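Local coordinates for protein DNA ligase (Enterobacteria phage T7, PDB 1A0I) that catalyses the ATP-dependent sealing of breaks in the DNA backbone, probably by way of an enzyme-adenylate intermediate, and probably serves phage DNA replication, at residues K295-S300 with I318-G323. Sequence-based numbering, arbitrary orientation.
Sequences KEATLS and INPYDG
Ala297, on the last turn of helix 285-298, sets its methyl group against two residues of the loop that returns along the flank of the helix's last turns, Ile318 and Pro320. Its CB sits over one face of the proline ring, displaced toward CG, 3.8 Å from Pro320 CG and almost as near to the CB and CD of that ring. The same methyl lies 4.0 Å from Ile318 CB, at the branch point of that side chain. Pro320, the centre of an inverse gamma turn, also rests on Thr293 and Val294, so its ring is packed along about one turn of the helix. Beyond it Tyr321 enters a cluster of aromatic rings with Phe290, Phe267, Trp324 and Phe347. The contact thus ties the C-terminal end of helix 285-298 to the loop leading into strand 325-330 of the antiparallel sheet, in the OB-type C-terminal domain of the ligase, well away from the centre of the chain. On the solvent side Ile318 remains exposed, and its outer chain meets backbone rather than a side chain. With CG1 anti to the carbonyl carbon (chi1 -58°) and the rest extended, it lies alongside the last turn, CD1 3.5 Å from Ala297 O, a van der Waals contact of the methyl with a carbonyl oxygen that also accepts a backbone bond from Ser300 N. On the buried flank, Thr298 OG1 hydrogen-bonds to Val294 O one turn back in the helix. Across the contact it receives a weak, bent bond from Ile318 N, at 3.3 Å and 127°.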
loop_
_atom_site.group_PDB
_atom_site.type_symbol
_atom_site.label_atom_id
_atom_site.label_comp_id
_atom_site.label_asym_id
_atom_site.label_seq_id
_atom_site.Cartn_x
_atom_site.Cartn_y
_atom_site.Cartn_z
ATOM N N LYS A 295 -28.528 -14.222 0.316
ATOM C CA LYS A 295 -29.740 -14.027 -0.444
ATOM C C LYS A 295 -30.285 -15.342 -0.930
ATOM O O LYS A 295 -31.490 -15.529 -0.823
ATOM C CB LYS A 295 -29.468 -13.092 -1.628
ATOM C CG LYS A 295 -30.662 -12.774 -2.513
ATOM C CD LYS A 295 -30.338 -11.569 -3.372
ATOM C CE LYS A 295 -30.545 -11.829 -4.861
ATOM N NZ LYS A 295 -29.574 -11.159 -5.725
ATOM N N GLU A 296 -29.452 -16.292 -1.322
ATOM C CA GLU A 296 -29.913 -17.560 -1.863
ATOM C C GLU A 296 -30.440 -18.522 -0.816
ATOM O O GLU A 296 -31.502 -19.148 -0.958
ATOM C CB GLU A 296 -28.778 -18.234 -2.606
ATOM C CG GLU A 296 -29.265 -19.023 -3.808
ATOM C CD GLU A 296 -29.582 -18.185 -5.057
ATOM O OE1 GLU A 296 -30.032 -17.033 -4.957
ATOM O OE2 GLU A 296 -29.369 -18.731 -6.147
ATOM N N ALA A 297 -29.687 -18.604 0.285
ATOM C CA ALA A 297 -29.996 -19.495 1.380
ATOM C C ALA A 297 -31.357 -19.064 1.918
ATOM O O ALA A 297 -32.254 -19.893 2.062
ATOM C CB ALA A 297 -28.910 -19.371 2.452
ATOM N N THR A 298 -31.592 -17.773 2.101
ATOM C CA THR A 298 -32.857 -17.235 2.539
ATOM C C THR A 298 -33.926 -17.412 1.466
ATOM O O THR A 298 -35.126 -17.407 1.790
ATOM C CB THR A 298 -32.670 -15.769 2.859
ATOM O OG1 THR A 298 -31.477 -15.615 3.623
ATOM C CG2 THR A 298 -33.890 -15.236 3.594
ATOM N N LEU A 299 -33.588 -17.567 0.175
ATOM C CA LEU A 299 -34.611 -17.798 -0.823
ATOM C C LEU A 299 -35.126 -19.235 -0.856
ATOM O O LEU A 299 -35.960 -19.563 -1.701
ATOM C CB LEU A 299 -34.118 -17.342 -2.216
ATOM C CG LEU A 299 -34.091 -15.802 -2.335
ATOM C CD1 LEU A 299 -33.860 -15.366 -3.764
ATOM C CD2 LEU A 299 -35.411 -15.237 -1.858
ATOM N N SER A 300 -34.779 -20.071 0.140
ATOM C CA SER A 300 -35.589 -21.244 0.415
ATOM C C SER A 300 -36.495 -20.914 1.636
ATOM O O SER A 300 -36.556 -21.520 2.708
ATOM C CB SER A 300 -34.719 -22.472 0.679
ATOM O OG SER A 300 -35.159 -23.484 -0.239
ATOM N N ILE A 318 -31.622 -16.801 6.688
ATOM C CA ILE A 318 -30.633 -17.836 6.947
ATOM C C ILE A 318 -29.286 -17.176 6.675
ATOM O O ILE A 318 -29.066 -16.546 5.634
ATOM C CB ILE A 318 -30.724 -19.111 6.009
ATOM C CG1 ILE A 318 -32.092 -19.793 6.076
ATOM C CG2 ILE A 318 -29.667 -20.128 6.481
ATOM C CD1 ILE A 318 -32.226 -21.139 5.306
ATOM N N ASN A 319 -28.410 -17.269 7.669
ATOM C CA ASN A 319 -27.012 -16.899 7.517
ATOM C C ASN A 319 -26.302 -18.208 7.222
ATOM O O ASN A 319 -26.023 -18.972 8.153
ATOM C CB ASN A 319 -26.435 -16.292 8.813
ATOM C CG ASN A 319 -24.913 -16.299 8.991
ATOM O OD1 ASN A 319 -24.445 -16.215 10.118
ATOM N ND2 ASN A 319 -24.035 -16.397 7.991
ATOM N N PRO A 320 -25.950 -18.537 5.977
ATOM C CA PRO A 320 -25.247 -19.776 5.643
ATOM C C PRO A 320 -23.766 -19.766 6.021
ATOM O O PRO A 320 -22.909 -20.051 5.190
ATOM C CB PRO A 320 -25.502 -19.913 4.168
ATOM C CG PRO A 320 -25.464 -18.487 3.701
ATOM C CD PRO A 320 -26.277 -17.780 4.774
ATOM N N TYR A 321 -23.475 -19.340 7.249
ATOM C CA TYR A 321 -22.152 -19.170 7.821
ATOM C C TYR A 321 -22.290 -19.203 9.336
ATOM O O TYR A 321 -21.229 -19.224 9.946
ATOM C CB TYR A 321 -21.430 -17.797 7.492
ATOM C CG TYR A 321 -21.175 -17.449 6.027
ATOM C CD1 TYR A 321 -20.108 -17.996 5.305
ATOM C CD2 TYR A 321 -22.086 -16.635 5.372
ATOM C CE1 TYR A 321 -19.964 -17.740 3.934
ATOM C CE2 TYR A 321 -21.956 -16.378 4.013
ATOM C CZ TYR A 321 -20.900 -16.929 3.305
ATOM O OH TYR A 321 -20.794 -16.625 1.968
ATOM N N ASP A 322 -23.446 -19.188 10.038
ATOM C CA ASP A 322 -23.444 -19.210 11.511
ATOM C C ASP A 322 -22.640 -20.413 11.990
ATOM O O ASP A 322 -22.623 -21.469 11.344
ATOM C CB ASP A 322 -24.876 -19.311 12.103
ATOM C CG ASP A 322 -24.990 -19.111 13.635
ATOM O OD1 ASP A 322 -24.017 -19.139 14.392
ATOM O OD2 ASP A 322 -26.074 -18.903 14.174
ATOM N N GLY A 323 -21.824 -20.181 13.010
ATOM C CA GLY A 323 -21.014 -21.224 13.606
ATOM C C GLY A 323 -19.675 -21.409 12.906
ATOM O O GLY A 323 -18.763 -22.047 13.439
#